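Local coordinates for protein ribose-phosphate pyrophosphokinase (Thermus thermophilus, PDB 7PN0) that probably makes phosphoribosyl pyrophosphate by transferring the diphosphate of ATP to ribose 5-phosphate, as other PRPP synthases do, and here holds ADP, at residues 57-62 and 88-93; 67-72 and 113-118; 124-129 and 245-250; 270-275 and 284-289. All blocks are in the same frame, centred on the assembly; numbering follows the deposited sequence.

In the fold
Three of the four contacts gather where the two PRTase-like halves of the chain meet, while interaction 2 lies to one side, touching interaction 1 alone. Interactions 3 and 4 lie about 9 Å apart between centres and are joined by two probable hydrogen bonds, T247 O to T270 OG1 (2.6 Å) and H248 ND1 to T272 OG1 (2.8 Å). Interaction 1 abuts both: S57 OG probably bonds to T272 O, and I88 O to T125 OG1. ADP touches interaction 1 through S92 and Y93 and interaction 3 through H129, so base and diphosphate ends are served by different contacts. Interaction 2, about 13 Å from interaction 1 between centres, continues its apolar core through I88, L69 and L115.

Interaction 1. Residues 57-62 and 88-93; sequences SFVPPV and IPYFSY. With ADP (adenosine-5'-diphosphate), chain C.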
loop_
_atom_site.group_PDB
_atom_site.type_symbol
_atom_site.label_atom_id
_atom_site.label_comp_id
_atom_site.label_asym_id
_atom_site.label_seq_id
_atom_site.Cartn_x
_atom_site.Cartn_y
_atom_site.Cartn_z
ATOM N N SER A 57 -1.527 11.633 25.142
ATOM C CA SER A 57 -2.804 12.363 24.964
ATOM C C SER A 57 -2.541 13.615 24.134
ATOM O O SER A 57 -1.416 14.166 24.178
ATOM C CB SER A 57 -3.481 12.671 26.277
ATOM O OG SER A 57 -4.067 11.501 26.787
ATOM N N PHE A 58 -3.565 14.064 23.400
ATOM C CA PHE A 58 -3.499 15.235 22.504
ATOM C C PHE A 58 -3.835 16.486 23.309
ATOM O O PHE A 58 -4.906 17.059 23.129
ATOM C CB PHE A 58 -4.454 15.040 21.330
ATOM C CG PHE A 58 -3.919 14.149 20.251
ATOM C CD1 PHE A 58 -3.651 12.811 20.490
ATOM C CD2 PHE A 58 -3.626 14.662 18.999
ATOM C CE1 PHE A 58 -3.081 12.005 19.517
ATOM C CE2 PHE A 58 -3.097 13.831 18.016
ATOM C CZ PHE A 58 -2.886 12.495 18.267
ATOM N N VAL A 59 -2.912 16.884 24.181
ATOM C CA VAL A 59 -3.011 18.096 25.042
ATOM C C VAL A 59 -1.889 19.060 24.667
ATOM O O VAL A 59 -0.896 18.679 24.020
ATOM C CB VAL A 59 -2.951 17.720 26.534
ATOM C CG1 VAL A 59 -4.126 16.834 26.948
ATOM C CG2 VAL A 59 -1.652 17.025 26.872
ATOM N N PRO A 60 -2.025 20.360 25.014
ATOM C CA PRO A 60 -1.034 21.345 24.577
ATOM C C PRO A 60 0.323 21.027 25.182
ATOM O O PRO A 60 0.364 20.666 26.336
ATOM C CB PRO A 60 -1.606 22.701 25.019
ATOM C CG PRO A 60 -3.097 22.435 25.147
ATOM C CD PRO A 60 -3.224 20.996 25.588
ATOM N N PRO A 61 1.453 21.158 24.437
ATOM C CA PRO A 61 1.461 21.497 22.992
ATOM C C PRO A 61 1.093 20.303 22.084
ATOM O O PRO A 61 1.778 19.296 22.072
ATOM C CB PRO A 61 2.920 21.925 22.756
ATOM C CG PRO A 61 3.695 21.090 23.754
ATOM C CD PRO A 61 2.812 21.072 24.986
ATOM N N VAL A 62 -0.029 20.408 21.391
ATOM C CA VAL A 62 -0.663 19.249 20.714
ATOM C C VAL A 62 0.211 18.737 19.561
ATOM O O VAL A 62 0.447 17.516 19.491
ATOM C CB VAL A 62 -2.093 19.585 20.259
ATOM C CG1 VAL A 62 -2.695 18.466 19.439
ATOM C CG2 VAL A 62 -2.995 19.883 21.449
ATOM N N ILE A 88 -3.808 6.290 23.309
ATOM C CA ILE A 88 -4.172 7.715 23.115
ATOM C C ILE A 88 -5.377 7.932 23.998
ATOM O O ILE A 88 -6.514 7.809 23.548
ATOM C CB ILE A 88 -4.499 8.044 21.640
ATOM C CG1 ILE A 88 -3.351 7.624 20.724
ATOM C CG2 ILE A 88 -4.844 9.513 21.520
ATOM C CD1 ILE A 88 -3.669 7.805 19.245
ATOM N N PRO A 89 -5.169 8.268 25.282
ATOM C CA PRO A 89 -6.297 8.385 26.207
ATOM C C PRO A 89 -7.260 9.498 25.791
ATOM O O PRO A 89 -8.457 9.263 25.856
ATOM C CB PRO A 89 -5.645 8.643 27.571
ATOM C CG PRO A 89 -4.270 8.117 27.410
ATOM C CD PRO A 89 -3.868 8.387 25.964
ATOM N N TYR A 90 -6.753 10.621 25.289
ATOM C CA TYR A 90 -7.594 11.708 24.746
ATOM C C TYR A 90 -7.159 12.031 23.314
ATOM O O TYR A 90 -6.093 12.558 23.134
ATOM C CB TYR A 90 -7.539 12.969 25.586
ATOM C CG TYR A 90 -8.283 14.155 25.007
ATOM C CD1 TYR A 90 -9.583 14.033 24.536
ATOM C CD2 TYR A 90 -7.666 15.389 24.867
ATOM C CE1 TYR A 90 -10.250 15.112 23.955
ATOM C CE2 TYR A 90 -8.316 16.482 24.306
ATOM C CZ TYR A 90 -9.610 16.336 23.836
ATOM O OH TYR A 90 -10.273 17.411 23.323
ATOM N N PHE A 91 -8.042 11.763 22.369
ATOM C CA PHE A 91 -7.812 11.994 20.930
ATOM C C PHE A 91 -8.607 13.246 20.558
ATOM O O PHE A 91 -9.759 13.122 20.136
ATOM C CB PHE A 91 -8.204 10.777 20.102
ATOM C CG PHE A 91 -7.918 10.929 18.638
ATOM C CD1 PHE A 91 -6.825 11.668 18.180
ATOM C CD2 PHE A 91 -8.754 10.369 17.693
ATOM C CE1 PHE A 91 -6.541 11.778 16.833
ATOM C CE2 PHE A 91 -8.472 10.500 16.337
ATOM C CZ PHE A 91 -7.359 11.183 15.910
ATOM N N SER A 92 -7.993 14.407 20.790
ATOM C CA SER A 92 -8.668 15.729 20.624
ATOM C C SER A 92 -9.209 15.849 19.201
ATOM O O SER A 92 -10.316 16.420 19.007
ATOM C CB SER A 92 -7.725 16.845 20.948
ATOM O OG SER A 92 -6.672 16.970 19.990
ATOM N N TYR A 93 -8.432 15.386 18.219
ATOM C CA TYR A 93 -8.807 15.597 16.803
ATOM C C TYR A 93 -9.997 14.727 16.404
ATOM O O TYR A 93 -10.474 14.900 15.236
ATOM C CB TYR A 93 -7.620 15.439 15.859
ATOM C CG TYR A 93 -6.692 16.625 15.769
ATOM C CD1 TYR A 93 -7.042 17.739 15.006
ATOM C CD2 TYR A 93 -5.475 16.641 16.437
ATOM C CE1 TYR A 93 -6.202 18.830 14.869
ATOM C CE2 TYR A 93 -4.622 17.723 16.315
ATOM C CZ TYR A 93 -4.974 18.808 15.517
ATOM O OH TYR A 93 -4.154 19.882 15.431
HETATM P PB ADP C . -19.834 18.874 17.654
HETATM O O1B ADP C . -20.750 17.745 18.146
HETATM O O2B ADP C . -18.550 18.359 17.048
HETATM O O3B ADP C . -19.606 20.025 18.615
HETATM P PA ADP C . -20.035 20.339 15.334
HETATM O O1A ADP C . -19.266 19.399 14.457
HETATM O O2A ADP C . -21.074 21.203 14.704
HETATM O O3A ADP C . -20.733 19.509 16.495
HETATM O "O5'" ADP C . -19.010 21.231 16.226
HETATM C "C5'" ADP C . -17.600 21.333 15.859
HETATM C "C4'" ADP C . -17.076 22.740 16.082
HETATM O "O4'" ADP C . -15.753 22.640 16.687
HETATM C "C3'" ADP C . -16.869 23.600 14.824
HETATM O "O3'" ADP C . -17.651 23.210 13.699
HETATM C "C2'" ADP C . -15.446 23.228 14.424
HETATM O "O2'" ADP C . -14.863 24.256 13.669
HETATM C "C1'" ADP C . -14.761 23.026 15.773
HETATM N N9 ADP C . -13.720 21.996 15.744
HETATM C C8 ADP C . -13.444 21.092 14.736
HETATM N N7 ADP C . -12.408 20.319 14.988
HETATM C C5 ADP C . -11.968 20.752 16.230
HETATM C C6 ADP C . -10.902 20.349 17.049
HETATM N N6 ADP C . -10.084 19.347 16.727
HETATM N N1 ADP C . -10.721 20.989 18.239
HETATM C C2 ADP C . -11.581 21.966 18.558
HETATM N N3 ADP C . -12.627 22.415 17.873
HETATM C C4 ADP C . -12.763 21.784 16.698
#
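F58 sits at the centre of an inverse gamma turn, a tight bend that sends its ring into the 88-93 loop while its backbone N bonds to that loop. F58 N donates to Y90 O at 3.0 Å. Above one face of the F58 ring, over its centre, stands the edge of F91, with CD1 leading: a T-shaped pair with centroids 5.2 Å apart and planes at 71°. The ring of Y93 turns its own edge to F58, CD2 of Y93 lying 3.7 Å from CD2 of F58, and V62 CG1 reaches CE2 of the same tyrosine. I88 CG2 packs against CE1 of F58.

S57 supplies the second polar link. Its OG accepts a rather bent bond from Y90 N and is also bonded to T272 O. S92 OG comes within 3.2 Å of F58 CB, yet its hydrogen bond is to N38 of the second subunit, while Y93 OH is bonded to L39 N there. S92 O and Y93 CD1 approach N6 of ADP, placing these loops beside the adenine end of a nucleotide pocket shared between subunits, at the C-terminal ends of parallel strands 51-55 and 83-88, the customary ligand site of an alpha/beta fold.

Interaction 2. Residues 67-72 and 113-118; sequences MELLMM and DLLQTA
L70 and L115 meet at about a right angle, CD2 against CD2 at 3.8 Å, between two neighbouring helices of an alpha/beta fold. Helices 62-78 and 107-118 run in roughly the same direction, their local axes 9.1 Å apart at closest approach and inclined at 30°. L69 also crosses L115 nearly perpendicularly, and its CD2 touches the same methyl, so L115 CD2 has a leucine methyl from each of two successive residues against it. The two leucines get there by different first torsions: CG of L69 is anti to its backbone N (chi1 179°), whereas CG of L70 is anti to the carbonyl carbon (chi1 -68°). Both L69 and L115 also rest on I88 of strand 83-88, which ties the helix pair to the sheet. Farther along helix 107-118, T117 OG1 is bonded to T117 OG1 of the second subunit. Where the two backbones come nearest, the small A118 fits against L70, its CB 3.6 Å from L70 O and 3.9 Å from L70 CD2.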
loop_
_atom_site.group_PDB
_atom_site.type_symbol
_atom_site.label_atom_id
_atom_site.label_comp_id
_atom_site.label_asym_id
_atom_site.label_seq_id
_atom_site.Cartn_x
_atom_site.Cartn_y
_atom_site.Cartn_z
ATOM N N MET A 67 3.631 14.662 17.000
ATOM C CA MET A 67 4.901 14.285 16.325
ATOM C C MET A 67 5.700 13.342 17.234
ATOM O O MET A 67 6.254 12.358 16.741
ATOM C CB MET A 67 5.742 15.530 16.004
ATOM C CG MET A 67 7.017 15.199 15.284
ATOM S SD MET A 67 6.599 14.298 13.763
ATOM C CE MET A 67 8.148 14.372 12.891
ATOM N N GLU A 68 5.808 13.644 18.537
ATOM C CA GLU A 68 6.509 12.743 19.487
ATOM C C GLU A 68 5.913 11.338 19.379
ATOM O O GLU A 68 6.690 10.349 19.381
ATOM C CB GLU A 68 6.463 13.295 20.916
ATOM C CG GLU A 68 7.207 12.405 21.904
ATOM C CD GLU A 68 7.061 12.788 23.362
ATOM O OE1 GLU A 68 6.052 13.420 23.709
ATOM O OE2 GLU A 68 7.970 12.458 24.135
ATOM N N LEU A 69 4.584 11.205 19.384
ATOM C CA LEU A 69 3.914 9.885 19.277
ATOM C C LEU A 69 4.306 9.224 17.944
ATOM O O LEU A 69 4.681 8.004 17.978
ATOM C CB LEU A 69 2.385 10.048 19.376
ATOM C CG LEU A 69 1.532 8.770 19.257
ATOM C CD1 LEU A 69 1.917 7.693 20.260
ATOM C CD2 LEU A 69 0.059 9.112 19.399
ATOM N N LEU A 70 4.156 9.925 16.814
ATOM C CA LEU A 70 4.515 9.374 15.472
ATOM C C LEU A 70 5.974 8.878 15.506
ATOM O O LEU A 70 6.263 7.732 15.059
ATOM C CB LEU A 70 4.299 10.458 14.432
ATOM C CG LEU A 70 2.849 10.862 14.195
ATOM C CD1 LEU A 70 2.760 11.944 13.148
ATOM C CD2 LEU A 70 2.023 9.653 13.774
ATOM N N MET A 71 6.892 9.701 16.033
ATOM C CA MET A 71 8.337 9.353 16.097
ATOM C C MET A 71 8.589 8.171 17.066
ATOM O O MET A 71 9.383 7.296 16.734
ATOM C CB MET A 71 9.129 10.576 16.551
ATOM C CG MET A 71 9.194 11.608 15.541
ATOM S SD MET A 71 10.057 13.063 16.148
ATOM C CE MET A 71 11.719 12.427 16.252
ATOM N N MET A 72 7.885 8.078 18.201
ATOM C CA MET A 72 8.070 6.929 19.142
ATOM C C MET A 72 7.525 5.639 18.530
ATOM O O MET A 72 8.147 4.598 18.681
ATOM C CB MET A 72 7.400 7.227 20.479
ATOM C CG MET A 72 8.147 8.257 21.259
ATOM S SD MET A 72 7.448 8.517 22.899
ATOM C CE MET A 72 7.961 6.996 23.664
ATOM N N ASP A 113 -4.363 7.871 9.440
ATOM C CA ASP A 113 -3.454 7.472 8.326
ATOM C C ASP A 113 -2.004 7.737 8.736
ATOM O O ASP A 113 -1.161 6.856 8.486
ATOM C CB ASP A 113 -3.900 8.120 7.029
ATOM C CG ASP A 113 -5.181 7.506 6.464
ATOM O OD1 ASP A 113 -5.395 6.294 6.654
ATOM O OD2 ASP A 113 -5.942 8.228 5.868
ATOM N N LEU A 114 -1.710 8.884 9.355
ATOM C CA LEU A 114 -0.321 9.178 9.769
ATOM C C LEU A 114 0.131 8.137 10.819
ATOM O O LEU A 114 1.270 7.726 10.751
ATOM C CB LEU A 114 -0.244 10.581 10.357
ATOM C CG LEU A 114 -0.615 11.744 9.428
ATOM C CD1 LEU A 114 -0.439 13.060 10.109
ATOM C CD2 LEU A 114 0.186 11.710 8.158
ATOM N N LEU A 115 -0.708 7.806 11.800
ATOM C CA LEU A 115 -0.339 6.798 12.844
ATOM C C LEU A 115 -0.059 5.466 12.148
ATOM O O LEU A 115 0.937 4.816 12.472
ATOM C CB LEU A 115 -1.464 6.661 13.865
ATOM C CG LEU A 115 -1.544 7.802 14.865
ATOM C CD1 LEU A 115 -2.895 7.857 15.524
ATOM C CD2 LEU A 115 -0.400 7.664 15.891
ATOM N N GLN A 116 -0.867 5.097 11.156
ATOM C CA GLN A 116 -0.668 3.813 10.451
ATOM C C GLN A 116 0.649 3.872 9.681
ATOM O O GLN A 116 1.416 2.909 9.727
ATOM C CB GLN A 116 -1.880 3.509 9.573
ATOM C CG GLN A 116 -3.069 3.184 10.416
ATOM C CD GLN A 116 -4.383 3.230 9.654
ATOM O OE1 GLN A 116 -4.470 3.481 8.443
ATOM N NE2 GLN A 116 -5.412 2.859 10.357
ATOM N N THR A 117 0.933 4.995 9.021
ATOM C CA THR A 117 2.185 5.151 8.257
ATOM C C THR A 117 3.387 5.056 9.189
ATOM O O THR A 117 4.409 4.440 8.785
ATOM C CB THR A 117 2.156 6.444 7.436
ATOM O OG1 THR A 117 1.190 6.243 6.405
ATOM C CG2 THR A 117 3.495 6.749 6.850
ATOM N N ALA A 118 3.300 5.668 10.351
ATOM C CA ALA A 118 4.400 5.667 11.355
ATOM C C ALA A 118 4.685 4.234 11.837
ATOM O O ALA A 118 5.811 3.984 12.285
ATOM C CB ALA A 118 4.057 6.596 12.460
#

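Interaction 3. Residues 124-129 and 245-250; sequences LTMTLH and AATHGV. With ADP (adenosine-5'-diphosphate), chain C; SO4 (sulfate ion), chain F.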
loop_
_atom_site.group_PDB
_atom_site.type_symbol
_atom_site.label_atom_id
_atom_site.label_comp_id
_atom_site.label_asym_id
_atom_site.label_seq_id
_atom_site.Cartn_x
_atom_site.Cartn_y
_atom_site.Cartn_z
ATOM N N LEU A 124 -5.544 2.160 21.361
ATOM C CA LEU A 124 -6.335 2.029 22.614
ATOM C C LEU A 124 -6.710 3.442 23.030
ATOM O O LEU A 124 -5.784 4.236 23.199
ATOM C CB LEU A 124 -5.511 1.327 23.709
ATOM C CG LEU A 124 -6.186 1.245 25.085
ATOM C CD1 LEU A 124 -7.518 0.534 24.973
ATOM C CD2 LEU A 124 -5.248 0.596 26.111
ATOM N N THR A 125 -8.008 3.737 23.145
ATOM C CA THR A 125 -8.450 5.119 23.400
ATOM C C THR A 125 -9.685 5.077 24.283
ATOM O O THR A 125 -10.226 4.009 24.506
ATOM C CB THR A 125 -8.613 5.903 22.088
ATOM O OG1 THR A 125 -8.861 7.278 22.349
ATOM C CG2 THR A 125 -9.720 5.398 21.191
ATOM N N MET A 126 -10.179 6.245 24.654
ATOM C CA MET A 126 -11.362 6.326 25.543
ATOM C C MET A 126 -12.228 7.487 25.074
ATOM O O MET A 126 -11.686 8.523 24.713
ATOM C CB MET A 126 -10.966 6.495 27.006
ATOM C CG MET A 126 -12.144 6.749 27.937
ATOM S SD MET A 126 -11.599 6.823 29.686
ATOM C CE MET A 126 -11.500 5.087 30.076
ATOM N N THR A 127 -13.528 7.299 25.121
ATOM C CA THR A 127 -14.512 8.362 24.827
ATOM C C THR A 127 -14.088 9.175 23.589
ATOM O O THR A 127 -13.851 10.417 23.691
ATOM C CB THR A 127 -14.771 9.229 26.063
ATOM O OG1 THR A 127 -15.038 8.400 27.202
ATOM C CG2 THR A 127 -15.929 10.174 25.817
ATOM N N LEU A 128 -14.131 8.571 22.405
ATOM C CA LEU A 128 -14.007 9.339 21.131
ATOM C C LEU A 128 -15.151 10.334 21.025
ATOM O O LEU A 128 -16.259 10.019 21.461
ATOM C CB LEU A 128 -14.033 8.398 19.944
ATOM C CG LEU A 128 -12.781 7.556 19.829
ATOM C CD1 LEU A 128 -13.000 6.467 18.818
ATOM C CD2 LEU A 128 -11.582 8.423 19.470
ATOM N N HIS A 129 -14.860 11.526 20.532
ATOM C CA HIS A 129 -15.851 12.617 20.379
ATOM C C HIS A 129 -17.066 12.118 19.597
ATOM O O HIS A 129 -18.202 12.433 19.978
ATOM C CB HIS A 129 -15.209 13.809 19.674
ATOM C CG HIS A 129 -16.214 14.876 19.402
ATOM N ND1 HIS A 129 -16.786 15.622 20.441
ATOM C CD2 HIS A 129 -16.814 15.268 18.251
ATOM C CE1 HIS A 129 -17.663 16.464 19.906
ATOM N NE2 HIS A 129 -17.685 16.282 18.571
ATOM N N ALA A 245 -19.867 16.221 34.976
ATOM C CA ALA A 245 -18.747 15.300 34.757
ATOM C C ALA A 245 -18.488 15.180 33.263
ATOM O O ALA A 245 -19.400 15.447 32.454
ATOM C CB ALA A 245 -19.040 13.978 35.406
ATOM N N ALA A 246 -17.270 14.807 32.922
ATOM C CA ALA A 246 -16.862 14.538 31.531
ATOM C C ALA A 246 -15.771 13.491 31.577
ATOM O O ALA A 246 -15.142 13.334 32.665
ATOM C CB ALA A 246 -16.377 15.801 30.848
ATOM N N THR A 247 -15.482 12.864 30.445
ATOM C CA THR A 247 -14.276 12.006 30.356
ATOM C C THR A 247 -13.018 12.874 30.357
ATOM O O THR A 247 -12.114 12.668 31.227
ATOM C CB THR A 247 -14.313 11.057 29.159
ATOM O OG1 THR A 247 -15.486 10.231 29.270
ATOM C CG2 THR A 247 -13.053 10.241 29.154
ATOM N N HIS A 248 -12.938 13.803 29.413
ATOM C CA HIS A 248 -11.700 14.549 29.109
ATOM C C HIS A 248 -11.794 15.946 29.716
ATOM O O HIS A 248 -12.637 16.770 29.245
ATOM C CB HIS A 248 -11.471 14.595 27.599
ATOM C CG HIS A 248 -11.583 13.260 26.935
ATOM N ND1 HIS A 248 -10.699 12.235 27.204
ATOM C CD2 HIS A 248 -12.408 12.816 25.959
ATOM C CE1 HIS A 248 -11.007 11.190 26.460
ATOM N NE2 HIS A 248 -12.065 11.501 25.698
ATOM N N GLY A 249 -10.958 16.181 30.717
ATOM C CA GLY A 249 -10.835 17.465 31.416
ATOM C C GLY A 249 -9.734 18.238 30.761
ATOM O O GLY A 249 -8.579 18.201 31.248
ATOM N N VAL A 250 -10.070 18.867 29.638
ATOM C CA VAL A 250 -9.056 19.538 28.800
ATOM C C VAL A 250 -8.748 20.921 29.432
ATOM O O VAL A 250 -7.556 21.239 29.625
ATOM C CB VAL A 250 -9.523 19.603 27.342
ATOM C CG1 VAL A 250 -8.424 20.178 26.481
ATOM C CG2 VAL A 250 -10.007 18.247 26.829
HETATM P PB ADP C . -19.834 18.874 17.654
HETATM O O1B ADP C . -20.750 17.745 18.146
HETATM O O2B ADP C . -18.550 18.359 17.048
HETATM O O3B ADP C . -19.606 20.025 18.615
HETATM P PA ADP C . -20.035 20.339 15.334
HETATM O O1A ADP C . -19.266 19.399 14.457
HETATM O O2A ADP C . -21.074 21.203 14.704
HETATM O O3A ADP C . -20.733 19.509 16.495
HETATM O "O5'" ADP C . -19.010 21.231 16.226
HETATM C "C5'" ADP C . -17.600 21.333 15.859
HETATM C "C4'" ADP C . -17.076 22.740 16.082
HETATM O "O4'" ADP C . -15.753 22.640 16.687
HETATM C "C3'" ADP C . -16.869 23.600 14.824
HETATM O "O3'" ADP C . -17.651 23.210 13.699
HETATM C "C2'" ADP C . -15.446 23.228 14.424
HETATM O "O2'" ADP C . -14.863 24.256 13.669
HETATM C "C1'" ADP C . -14.761 23.026 15.773
HETATM N N9 ADP C . -13.720 21.996 15.744
HETATM C C8 ADP C . -13.444 21.092 14.736
HETATM N N7 ADP C . -12.408 20.319 14.988
HETATM C C5 ADP C . -11.968 20.752 16.230
HETATM C C6 ADP C . -10.902 20.349 17.049
HETATM N N6 ADP C . -10.084 19.347 16.727
HETATM N N1 ADP C . -10.721 20.989 18.239
HETATM C C2 ADP C . -11.581 21.966 18.558
HETATM N N3 ADP C . -12.627 22.415 17.873
HETATM C C4 ADP C . -12.763 21.784 16.698
HETATM S S SO4 F . -18.366 6.905 26.441
HETATM O O1 SO4 F . -18.770 5.525 26.337
HETATM O O2 SO4 F . -17.232 6.967 27.339
HETATM O O3 SO4 F . -19.468 7.727 26.996
HETATM O O4 SO4 F . -17.969 7.395 25.165
#
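T127 and T247 reach toward each other tip to tip. From T127 CB, which lies 3.6 Å from H248 NE2, the side chain splits. OG1 lies 2.8 Å from T247 OG1, and it donates at 2.6 Å to O2 of a sulfate, probably from the crystallisation liquor. The other branch, CG2, lies near T247 OG1 and sulfate O4. H248 NE2 donates to T127 O at 2.9 Å, with that oxygen in the imidazole plane although the nitrogen stands 41° out of the carbonyl plane. A weak second bond runs from H248 NE2 to M126 O. Since H248 ND1 is bonded to T272 OG1, the ring is anchored at both nitrogens. T247 CG2 lies over the rim of one face of the ring and meets M126 SD at 3.8 Å. Two residues on from T127, H129 NE2 bonds to ADP O2B. The contact joins the end of strand 122-126, beside strand 141-144, to the corner between strands 241-246 and 248-249, with helix 147-157 against T247 and helix 287-299 against M126.

Interaction 4. Residues 270-275 and 284-289; sequences TDTCPP and LTVAPL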
loop_
_atom_site.group_PDB
_atom_site.type_symbol
_atom_site.label_atom_id
_atom_site.label_comp_id
_atom_site.label_asym_id
_atom_site.label_seq_id
_atom_site.Cartn_x
_atom_site.Cartn_y
_atom_site.Cartn_z
ATOM N N THR A 270 -11.854 12.525 34.096
ATOM C CA THR A 270 -10.805 11.512 34.285
ATOM C C THR A 270 -9.437 12.201 34.143
ATOM O O THR A 270 -9.344 13.457 33.883
ATOM C CB THR A 270 -10.975 10.344 33.298
ATOM O OG1 THR A 270 -10.466 10.834 32.049
ATOM C CG2 THR A 270 -12.387 9.818 33.233
ATOM N N ASP A 271 -8.395 11.387 34.198
ATOM C CA ASP A 271 -7.005 11.850 34.051
ATOM C C ASP A 271 -6.509 11.458 32.655
ATOM O O ASP A 271 -5.299 11.351 32.475
ATOM C CB ASP A 271 -6.118 11.351 35.196
ATOM C CG ASP A 271 -6.180 9.866 35.527
ATOM O OD1 ASP A 271 -6.937 9.127 34.866
ATOM O OD2 ASP A 271 -5.457 9.450 36.467
ATOM N N THR A 272 -7.387 11.267 31.668
ATOM C CA THR A 272 -6.902 11.092 30.259
ATOM C C THR A 272 -5.995 12.279 29.889
ATOM O O THR A 272 -5.018 12.113 29.106
ATOM C CB THR A 272 -8.047 10.981 29.237
ATOM O OG1 THR A 272 -8.899 12.106 29.373
ATOM C CG2 THR A 272 -8.876 9.727 29.336
ATOM N N CYS A 273 -6.333 13.460 30.404
ATOM C CA CYS A 273 -5.532 14.696 30.345
ATOM C C CYS A 273 -5.058 15.000 31.753
ATOM O O CYS A 273 -5.780 14.729 32.714
ATOM C CB CYS A 273 -6.365 15.876 29.865
ATOM S SG CYS A 273 -7.143 15.535 28.262
ATOM N N PRO A 274 -3.839 15.533 31.914
ATOM C CA PRO A 274 -3.315 15.828 33.252
ATOM C C PRO A 274 -4.256 16.794 33.959
ATOM O O PRO A 274 -4.596 17.831 33.406
ATOM C CB PRO A 274 -1.963 16.488 32.983
ATOM C CG PRO A 274 -1.550 15.903 31.653
ATOM C CD PRO A 274 -2.831 15.743 30.862
ATOM N N PRO A 275 -4.773 16.459 35.158
ATOM C CA PRO A 275 -5.699 17.360 35.849
ATOM C C PRO A 275 -5.072 18.717 36.174
ATOM O O PRO A 275 -3.847 18.808 36.373
ATOM C CB PRO A 275 -6.040 16.587 37.138
ATOM C CG PRO A 275 -5.825 15.156 36.755
ATOM C CD PRO A 275 -4.606 15.191 35.863
ATOM N N LEU A 284 -11.165 11.508 38.362
ATOM C CA LEU A 284 -11.651 10.116 38.335
ATOM C C LEU A 284 -10.589 9.324 37.563
ATOM O O LEU A 284 -10.521 9.434 36.310
ATOM C CB LEU A 284 -13.020 10.022 37.647
ATOM C CG LEU A 284 -14.074 11.067 38.032
ATOM C CD1 LEU A 284 -15.327 10.899 37.177
ATOM C CD2 LEU A 284 -14.423 10.979 39.532
ATOM N N THR A 285 -9.716 8.615 38.257
ATOM C CA THR A 285 -8.554 7.996 37.576
ATOM C C THR A 285 -9.039 6.854 36.663
ATOM O O THR A 285 -9.919 6.075 37.042
ATOM C CB THR A 285 -7.446 7.584 38.540
ATOM O OG1 THR A 285 -6.417 7.206 37.619
ATOM C CG2 THR A 285 -7.818 6.472 39.491
ATOM N N VAL A 286 -8.484 6.784 35.456
ATOM C CA VAL A 286 -8.756 5.672 34.511
ATOM C C VAL A 286 -7.456 4.904 34.294
ATOM O O VAL A 286 -7.449 4.013 33.444
ATOM C CB VAL A 286 -9.367 6.188 33.192
ATOM C CG1 VAL A 286 -10.799 6.652 33.405
ATOM C CG2 VAL A 286 -8.533 7.290 32.589
ATOM N N ALA A 287 -6.404 5.186 35.053
ATOM C CA ALA A 287 -5.161 4.373 34.979
ATOM C C ALA A 287 -5.461 2.885 35.187
ATOM O O ALA A 287 -4.987 2.026 34.424
ATOM C CB ALA A 287 -4.144 4.908 35.973
ATOM N N PRO A 288 -6.289 2.473 36.183
ATOM C CA PRO A 288 -6.556 1.052 36.378
ATOM C C PRO A 288 -7.313 0.397 35.218
ATOM O O PRO A 288 -7.041 -0.720 34.878
ATOM C CB PRO A 288 -7.406 0.971 37.661
ATOM C CG PRO A 288 -7.079 2.292 38.371
ATOM C CD PRO A 288 -6.873 3.314 37.248
ATOM N N LEU A 289 -8.227 1.127 34.603
ATOM C CA LEU A 289 -8.982 0.589 33.449
ATOM C C LEU A 289 -8.058 0.492 32.239
ATOM O O LEU A 289 -8.084 -0.534 31.550
ATOM C CB LEU A 289 -10.191 1.460 33.144
ATOM C CG LEU A 289 -11.066 0.941 31.996
ATOM C CD1 LEU A 289 -11.532 -0.496 32.241
ATOM C CD2 LEU A 289 -12.229 1.863 31.761
#
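D271 grips the opposite segment with both carboxylate oxygens. OD1 accepts from V286 N at 2.9 Å, a nearly straight bond, and OD2 accepts from T285 OG1 at 2.7 Å. Both donors come to the syn sides of the carboxylate, each 23° out of its plane, so this fork holds the group against rotation. Beside it, T270 and V286 cross at about a right angle, CG2 of T270 meeting CG1 of V286 at 3.5 Å, while T272 CG2 touches V286 CG2 more loosely.

Behind these contacts stand two ST turns. T285 OG1 accepts from A287 N at 3.3 Å, so the hydroxyl that reaches D271 also receives an N-H at the start of a helix. T270 OG1 likewise accepts from T272 N, and it is bonded to T247 O. The pairing thus fastens the loop after strand 266-270 to the junction between strand 281-284 and helix 287-299, with helix 12-21 touching D271 and A287 and M126 of strand 122-126 against V286.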